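Local coordinates for protein uridylate kinase (Bacillus anthracis, PDB 2JJX) that phosphorylates UMP to UDP with ATP in pyrimidine biosynthesis, and also binds ATP at an allosteric nucleotide site of its hexamer, at residues V54-I58 with Y134-F138; T87-S91 with I137-G141; M188-L192 with H239-L243. All coordinates share one frame; numbering follows the deposited sequence.

Contact 1 (V54-I58 with Y134-F138); sequences VSIVI and YIVIF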
loop_
_atom_site.group_PDB
_atom_site.type_symbol
_atom_site.label_atom_id
_atom_site.label_comp_id
_atom_site.label_asym_id
_atom_site.label_seq_id
_atom_site.Cartn_x
_atom_site.Cartn_y
_atom_site.Cartn_z
ATOM N N VAL A 54 -16.729 -24.112 -4.313
ATOM C CA VAL A 54 -15.768 -24.003 -5.395
ATOM C C VAL A 54 -14.799 -22.830 -5.322
ATOM O O VAL A 54 -15.215 -21.704 -5.093
ATOM C CB VAL A 54 -16.556 -23.938 -6.735
ATOM C CG1 VAL A 54 -15.634 -23.547 -7.860
ATOM C CG2 VAL A 54 -17.222 -25.257 -7.038
ATOM N N SER A 55 -13.530 -23.101 -5.621
ATOM C CA SER A 55 -12.488 -22.090 -5.817
ATOM C C SER A 55 -11.991 -22.375 -7.218
ATOM O O SER A 55 -12.020 -23.524 -7.633
ATOM C CB SER A 55 -11.306 -22.309 -4.868
ATOM O OG SER A 55 -11.742 -22.752 -3.600
ATOM N N ILE A 56 -11.531 -21.363 -7.947
ATOM C CA ILE A 56 -11.040 -21.590 -9.307
ATOM C C ILE A 56 -9.705 -20.909 -9.533
ATOM O O ILE A 56 -9.505 -19.778 -9.090
ATOM C CB ILE A 56 -12.093 -21.162 -10.347
ATOM C CG1 ILE A 56 -13.469 -21.731 -9.993
ATOM C CG2 ILE A 56 -11.649 -21.445 -11.777
ATOM C CD1 ILE A 56 -14.516 -21.508 -11.048
ATOM N N VAL A 57 -8.787 -21.607 -10.194
ATOM C CA VAL A 57 -7.489 -21.043 -10.562
ATOM C C VAL A 57 -7.313 -21.164 -12.083
ATOM O O VAL A 57 -7.424 -22.246 -12.649
ATOM C CB VAL A 57 -6.345 -21.674 -9.757
ATOM C CG1 VAL A 57 -5.007 -21.251 -10.298
ATOM C CG2 VAL A 57 -6.449 -21.284 -8.299
ATOM N N ILE A 58 -7.201 -20.027 -12.768
ATOM C CA ILE A 58 -7.061 -20.031 -14.233
ATOM C C ILE A 58 -5.639 -19.662 -14.648
ATOM O O ILE A 58 -4.993 -18.850 -13.999
ATOM C CB ILE A 58 -8.065 -19.070 -14.946
ATOM C CG1 ILE A 58 -9.123 -18.574 -13.979
ATOM C CG2 ILE A 58 -8.729 -19.721 -16.163
ATOM C CD1 ILE A 58 -10.404 -18.231 -14.690
ATOM N N TYR A 134 -19.941 -18.630 -1.361
ATOM C CA TYR A 134 -19.552 -17.872 -2.550
ATOM C C TYR A 134 -18.704 -18.714 -3.501
ATOM O O TYR A 134 -18.067 -19.693 -3.115
ATOM C CB TYR A 134 -18.713 -16.654 -2.188
ATOM C CG TYR A 134 -19.347 -15.679 -1.244
ATOM C CD1 TYR A 134 -20.674 -15.826 -0.849
ATOM C CD2 TYR A 134 -18.606 -14.618 -0.728
ATOM C CE1 TYR A 134 -21.243 -14.955 0.060
ATOM C CE2 TYR A 134 -19.163 -13.739 0.170
ATOM C CZ TYR A 134 -20.484 -13.910 0.562
ATOM O OH TYR A 134 -21.046 -13.008 1.437
ATOM N N ILE A 135 -18.591 -18.249 -4.734
ATOM C CA ILE A 135 -17.651 -18.845 -5.661
ATOM C C ILE A 135 -16.447 -17.928 -5.651
ATOM O O ILE A 135 -16.596 -16.711 -5.768
ATOM C CB ILE A 135 -18.229 -18.932 -7.049
ATOM C CG1 ILE A 135 -19.489 -19.802 -7.025
ATOM C CG2 ILE A 135 -17.174 -19.436 -8.009
ATOM C CD1 ILE A 135 -20.152 -19.948 -8.386
ATOM N N VAL A 136 -15.270 -18.494 -5.406
ATOM C CA VAL A 136 -14.065 -17.685 -5.393
ATOM C C VAL A 136 -13.072 -17.993 -6.489
ATOM O O VAL A 136 -12.804 -19.157 -6.797
ATOM C CB VAL A 136 -13.440 -17.419 -4.017
ATOM C CG1 VAL A 136 -14.281 -17.927 -2.855
ATOM C CG2 VAL A 136 -12.020 -17.834 -3.967
ATOM N N ILE A 137 -12.588 -16.930 -7.126
ATOM C CA ILE A 137 -11.616 -17.056 -8.195
ATOM C C ILE A 137 -10.322 -16.421 -7.785
ATOM O O ILE A 137 -10.301 -15.310 -7.260
ATOM C CB ILE A 137 -12.126 -16.454 -9.499
ATOM C CG1 ILE A 137 -13.531 -16.997 -9.816
ATOM C CG2 ILE A 137 -11.147 -16.741 -10.631
ATOM C CD1 ILE A 137 -14.013 -16.671 -11.226
ATOM N N PHE A 138 -9.247 -17.165 -8.008
ATOM C CA PHE A 138 -7.912 -16.708 -7.670
ATOM C C PHE A 138 -7.133 -16.369 -8.932
ATOM O O PHE A 138 -6.937 -17.219 -9.814
ATOM C CB PHE A 138 -7.204 -17.812 -6.917
ATOM C CG PHE A 138 -7.889 -18.210 -5.634
ATOM C CD1 PHE A 138 -8.301 -19.518 -5.437
ATOM C CD2 PHE A 138 -7.952 -17.329 -4.572
ATOM C CE1 PHE A 138 -8.820 -19.909 -4.251
ATOM C CE2 PHE A 138 -8.413 -17.741 -3.347
ATOM C CZ PHE A 138 -8.893 -19.012 -3.200
HETATM O O HOH W 1 -19.152 -22.340 -3.388
#
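Ser55 and Phe138 meet where two neighbouring parallel strands, 54-58 and 135-138, are joined by a backbone ladder: the serine CB lies 3.5 Å from the phenylalanine CE1. CG of Phe138 is anti to its carbonyl carbon (chi1 -60°), which places the ring beside its own backbone N, above the sheet and leaning to Ser55 on the neighbouring strand. CG2 of Val136 lies against one face of this ring, offset toward the rim, while CG2 of Val57 sits at the ring edge, 3.8 Å from Phe138 CB. Val57 takes this position because its CG1 is anti to the backbone N (171°), leaving CG2 beside the N. Helix 150-160 covers this side of the sheet, with Arg156 and Met160 on Phe138.

Ile56 and Ile137 project from the other side, Ile56 CB 4.4 Å from Ile137 CG1. CG2 of Ile137 reaches toward CG1 of Ile58, and all three isoleucines pack on Leu94 of helix 76-101.

The ladder itself consists of three bonds, beginning with Val136 N to Val54 O at 3.2 Å. Phe138 N to Ile56 O, 2.8 Å, is nearly straight (176°); Ile56 N to Val136 O, between them, is more bent at its hydrogen. A water bridges Val54 N and Tyr134 O where the strands begin. There the tyrosine side chain leaves the sheet, its ring meeting that of His129, and touches the bound ATP.

Backbone polar groups are thus paired within a buried, largely apolar sheet covered by helix 76-101 on the isoleucine side and helix 150-160 on the Phe138 side, the alpha/beta/alpha sandwich of the amino acid kinase fold. Tyr134, just before this buried strand, belongs to the ATP pocket.

Contact 2 (T87-S91 with I137-G141); sequences TIINS and IFGGG
Thr87 and Gly140 share the one hydrogen bond between helix 87-91 and the end of strand 137-139: Gly140 N donates to Thr87 OG1 over 2.6 Å. The hydroxyl stands between the backbone N and carbonyl carbon of its own residue (chi1 74°), a position from which it also bonds Thr84 O one turn earlier in the helix.

A second polar group stays within the helix. Ser91 OG donates to Thr87 O at 2.8 Å, and Ser91 N reaches that oxygen from the opposite face of the carbonyl plane.

Van der Waals contacts flank these bonds. CG1 of Ile88 lies 3.4 Å from Gly140 N, with CD1 near Gly140 CA. CG2 of Ile137 packs against Ser91 CB at 3.7 Å, and Ser91 OG lies 3.5 Å from Gly139 CA. The same helix meets the second subunit, Ile88 on its Leu85 and Ile89 on its Ile89.

Gly139 brings its backbone, with no side chain, against Ser91 and Ile88, and Gly140 and Gly141 have positive phi. The glycine-rich turn lies close against the helix, its first turn amide held by a threonine hydroxyl, on a helix that also meets the neighbouring subunit.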
loop_
_atom_site.group_PDB
_atom_site.type_symbol
_atom_site.label_atom_id
_atom_site.label_comp_id
_atom_site.label_asym_id
_atom_site.label_seq_id
_atom_site.Cartn_x
_atom_site.Cartn_y
_atom_site.Cartn_z
ATOM N N THR A 87 -3.805 -14.115 -16.095
ATOM C CA THR A 87 -4.670 -14.887 -15.208
ATOM C C THR A 87 -5.712 -13.992 -14.574
ATOM O O THR A 87 -6.820 -14.446 -14.318
ATOM C CB THR A 87 -3.899 -15.674 -14.125
ATOM O OG1 THR A 87 -3.410 -14.791 -13.105
ATOM C CG2 THR A 87 -2.722 -16.455 -14.731
ATOM N N ILE A 88 -5.346 -12.741 -14.269
ATOM C CA ILE A 88 -6.261 -11.792 -13.614
ATOM C C ILE A 88 -7.354 -11.333 -14.570
ATOM O O ILE A 88 -8.528 -11.173 -14.195
ATOM C CB ILE A 88 -5.519 -10.630 -12.975
ATOM C CG1 ILE A 88 -4.664 -11.143 -11.820
ATOM C CG2 ILE A 88 -6.476 -9.619 -12.388
ATOM C CD1 ILE A 88 -3.376 -10.446 -11.681
ATOM N N ILE A 89 -6.948 -11.148 -15.822
ATOM C CA ILE A 89 -7.864 -10.754 -16.887
ATOM C C ILE A 89 -8.903 -11.856 -17.056
ATOM O O ILE A 89 -10.092 -11.589 -17.085
ATOM C CB ILE A 89 -7.100 -10.482 -18.202
ATOM C CG1 ILE A 89 -6.244 -9.227 -18.080
ATOM C CG2 ILE A 89 -8.025 -10.426 -19.395
ATOM C CD1 ILE A 89 -5.463 -8.927 -19.343
ATOM N N ASN A 90 -8.440 -13.102 -17.123
ATOM C CA ASN A 90 -9.318 -14.259 -17.283
ATOM C C ASN A 90 -10.230 -14.418 -16.072
ATOM O O ASN A 90 -11.393 -14.794 -16.215
ATOM C CB ASN A 90 -8.507 -15.539 -17.453
ATOM C CG ASN A 90 -7.887 -15.675 -18.835
ATOM O OD1 ASN A 90 -8.109 -14.852 -19.720
ATOM N ND2 ASN A 90 -7.088 -16.726 -19.021
ATOM N N SER A 91 -9.693 -14.167 -14.881
ATOM C CA SER A 91 -10.483 -14.268 -13.659
ATOM C C SER A 91 -11.671 -13.310 -13.752
ATOM O O SER A 91 -12.833 -13.683 -13.541
ATOM C CB SER A 91 -9.623 -13.914 -12.439
ATOM O OG SER A 91 -8.617 -14.900 -12.235
ATOM N N ILE A 137 -12.588 -16.930 -7.126
ATOM C CA ILE A 137 -11.616 -17.056 -8.195
ATOM C C ILE A 137 -10.322 -16.421 -7.785
ATOM O O ILE A 137 -10.301 -15.310 -7.260
ATOM C CB ILE A 137 -12.126 -16.454 -9.499
ATOM C CG1 ILE A 137 -13.531 -16.997 -9.816
ATOM C CG2 ILE A 137 -11.147 -16.741 -10.631
ATOM C CD1 ILE A 137 -14.013 -16.671 -11.226
ATOM N N PHE A 138 -9.247 -17.165 -8.008
ATOM C CA PHE A 138 -7.912 -16.708 -7.670
ATOM C C PHE A 138 -7.133 -16.369 -8.932
ATOM O O PHE A 138 -6.937 -17.219 -9.814
ATOM C CB PHE A 138 -7.204 -17.812 -6.917
ATOM C CG PHE A 138 -7.889 -18.210 -5.634
ATOM C CD1 PHE A 138 -8.301 -19.518 -5.437
ATOM C CD2 PHE A 138 -7.952 -17.329 -4.572
ATOM C CE1 PHE A 138 -8.820 -19.909 -4.251
ATOM C CE2 PHE A 138 -8.413 -17.741 -3.347
ATOM C CZ PHE A 138 -8.893 -19.012 -3.200
ATOM N N GLY A 139 -6.678 -15.119 -8.992
ATOM C CA GLY A 139 -5.893 -14.593 -10.094
ATOM C C GLY A 139 -4.505 -14.199 -9.642
ATOM O O GLY A 139 -4.299 -13.914 -8.470
ATOM N N GLY A 140 -3.562 -14.164 -10.576
ATOM C CA GLY A 140 -2.183 -13.806 -10.300
ATOM C C GLY A 140 -1.460 -14.927 -9.586
ATOM O O GLY A 140 -0.485 -14.709 -8.877
ATOM N N GLY A 141 -1.957 -16.141 -9.770
ATOM C CA GLY A 141 -1.418 -17.306 -9.105
ATOM C C GLY A 141 -0.911 -17.166 -7.672
ATOM O O GLY A 141 -1.667 -17.148 -6.715
#

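Contact 3 (M188-L192 with H239-L243); sequences MYRKL and HVGTL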
loop_
_atom_site.group_PDB
_atom_site.type_symbol
_atom_site.label_atom_id
_atom_site.label_comp_id
_atom_site.label_asym_id
_atom_site.label_seq_id
_atom_site.Cartn_x
_atom_site.Cartn_y
_atom_site.Cartn_z
ATOM N N MET A 188 -4.685 -45.894 -19.568
ATOM C CA MET A 188 -5.004 -44.801 -18.656
ATOM C C MET A 188 -5.156 -45.355 -17.248
ATOM O O MET A 188 -5.801 -46.384 -17.040
ATOM C CB MET A 188 -6.298 -44.106 -19.086
ATOM C CG MET A 188 -6.643 -42.854 -18.288
ATOM S SD MET A 188 -8.381 -42.436 -18.489
ATOM C CE MET A 188 -8.481 -42.569 -20.249
ATOM N N TYR A 189 -4.568 -44.661 -16.283
ATOM C CA TYR A 189 -4.637 -45.079 -14.893
ATOM C C TYR A 189 -5.990 -44.736 -14.321
ATOM O O TYR A 189 -6.507 -43.641 -14.521
ATOM C CB TYR A 189 -3.602 -44.330 -14.081
ATOM C CG TYR A 189 -2.194 -44.695 -14.425
ATOM C CD1 TYR A 189 -1.566 -45.748 -13.784
ATOM C CD2 TYR A 189 -1.468 -43.959 -15.359
ATOM C CE1 TYR A 189 -0.255 -46.090 -14.085
ATOM C CE2 TYR A 189 -0.132 -44.248 -15.627
ATOM C CZ TYR A 189 0.455 -45.349 -15.020
ATOM O OH TYR A 189 1.759 -45.697 -15.309
ATOM N N ARG A 190 -6.560 -45.671 -13.580
ATOM C CA ARG A 190 -7.808 -45.392 -12.892
ATOM C C ARG A 190 -7.314 -44.647 -11.663
ATOM O O ARG A 190 -7.845 -43.601 -11.289
ATOM C CB ARG A 190 -8.492 -46.696 -12.455
ATOM C CG ARG A 190 -9.652 -46.510 -11.487
ATOM C CD ARG A 190 -10.742 -45.675 -12.136
ATOM N NE ARG A 190 -11.308 -46.394 -13.269
ATOM C CZ ARG A 190 -11.632 -45.837 -14.432
ATOM N NH1 ARG A 190 -11.502 -44.522 -14.617
ATOM N NH2 ARG A 190 -12.114 -46.600 -15.405
ATOM N N LYS A 191 -6.214 -45.151 -11.117
ATOM C CA LYS A 191 -5.599 -44.576 -9.931
ATOM C C LYS A 191 -4.100 -44.449 -10.162
ATOM O O LYS A 191 -3.500 -45.266 -10.861
ATOM C CB LYS A 191 -5.859 -45.451 -8.703
ATOM C CG LYS A 191 -7.232 -45.270 -8.091
ATOM C CD LYS A 191 -7.242 -45.710 -6.632
ATOM C CE LYS A 191 -8.143 -46.921 -6.436
ATOM N NZ LYS A 191 -7.476 -47.932 -5.569
ATOM N N LEU A 192 -3.514 -43.412 -9.576
ATOM C CA LEU A 192 -2.099 -43.108 -9.732
ATOM C C LEU A 192 -1.494 -42.653 -8.404
ATOM O O LEU A 192 -1.951 -41.695 -7.803
ATOM C CB LEU A 192 -1.922 -42.008 -10.790
ATOM C CG LEU A 192 -0.524 -41.532 -11.205
ATOM C CD1 LEU A 192 0.437 -42.718 -11.283
ATOM C CD2 LEU A 192 -0.603 -40.796 -12.538
ATOM N N HIS A 239 -16.021 -42.922 -11.041
ATOM C CA HIS A 239 -14.625 -43.128 -11.383
ATOM C C HIS A 239 -14.426 -42.890 -12.872
ATOM O O HIS A 239 -14.601 -43.801 -13.685
ATOM C CB HIS A 239 -14.170 -44.531 -10.982
ATOM C CG HIS A 239 -13.893 -44.666 -9.518
ATOM N ND1 HIS A 239 -12.908 -43.945 -8.881
ATOM C CD2 HIS A 239 -14.509 -45.398 -8.557
ATOM C CE1 HIS A 239 -12.922 -44.227 -7.589
ATOM N NE2 HIS A 239 -13.889 -45.103 -7.369
ATOM N N VAL A 240 -14.182 -41.627 -13.218
ATOM C CA VAL A 240 -13.924 -41.216 -14.596
ATOM C C VAL A 240 -12.644 -40.409 -14.571
ATOM O O VAL A 240 -12.292 -39.875 -13.533
ATOM C CB VAL A 240 -15.109 -40.456 -15.228
ATOM C CG1 VAL A 240 -15.817 -39.591 -14.204
ATOM C CG2 VAL A 240 -14.652 -39.622 -16.410
ATOM N N GLY A 241 -11.862 -40.454 -15.643
ATOM C CA GLY A 241 -10.576 -39.772 -15.646
ATOM C C GLY A 241 -9.594 -40.483 -14.728
ATOM O O GLY A 241 -9.798 -41.638 -14.368
ATOM N N THR A 242 -8.542 -39.793 -14.303
ATOM C CA THR A 242 -7.516 -40.379 -13.425
ATOM C C THR A 242 -7.552 -39.759 -12.016
ATOM O O THR A 242 -7.786 -38.572 -11.868
ATOM C CB THR A 242 -6.107 -40.216 -14.064
ATOM O OG1 THR A 242 -5.937 -41.190 -15.107
ATOM C CG2 THR A 242 -5.056 -40.399 -13.012
ATOM N N LEU A 243 -7.294 -40.555 -10.981
ATOM C CA LEU A 243 -7.268 -40.070 -9.591
ATOM C C LEU A 243 -5.894 -40.235 -9.006
ATOM O O LEU A 243 -5.505 -41.353 -8.715
ATOM C CB LEU A 243 -8.184 -40.895 -8.685
ATOM C CG LEU A 243 -8.689 -40.271 -7.371
ATOM C CD1 LEU A 243 -8.941 -41.270 -6.246
ATOM C CD2 LEU A 243 -7.763 -39.185 -6.893
#
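Thr242 OG1 donates to Tyr189 O over 2.6 Å, the shortest of three hydrogen bonds between segments 188-192 and 239-243. OG1 is anti to its carbonyl carbon (chi1 -77°) and beside its backbone N, which turns it to Tyr189; it meets that oxygen in the carbonyl plane, on a lone pair. The same hydroxyl is hydrogen-bonded to Val175 N, which gives it two partners.

The other two bonds belong to the backbone and make the parallel bridge of Lys191 with Leu243. Leu243 N donates to Arg190 O at 3.1 Å and Leu192 N to Leu243 O at 3.0 Å; both donors lie out of the plane of the carbonyl they meet. A CA-H of Lys191 also points at Leu243 O.

Charged and flat groups meet before the strands begin. The Arg190 chain leaves anti to its backbone N and then bends at chi2 and chi3, folding back over residues 239-241. His239 O lies over one face of the guanidinium and Gly241 O near its edge, 3.4 Å from NH1. CD of Arg190 packs 3.8 Å from His239 CB, the guanidinium and imidazole planes 40° apart.

Packing fills in around these bonds: Met188 CG passes Thr242 OG1 at 3.7 Å, and Leu192 CB lies near Thr242 CG2.

The partial negative charges of His239 O and Gly241 O near the guanidinium would probably be electrostatically favourable. These contacts and the threonine bond lie just where the short parallel strands 191-193 and 242-245 come together, 191-193 being the outermost strand within this chain.

How the contacts relate
From the N terminus, strand 53-58 is followed by helix 76-101, and both then meet strand 135-139. Contact 1 closes the longer loop, from 54-58 to 134-138; contact 2 opens inside it, at 87-91, and ends on the same strand, slightly further along, at 137-141. The two share Ile137 and Phe138 and touch directly, Ile58 O lying 3.4 Å from Thr87 CB, so sheet and helix are joined around one strand. Contact 3 opens only after both have closed, and joins 191-193 to 242-245 in the same sheet. It lies across the chain's centre from them, its centre about 24 Å from that of contact 1.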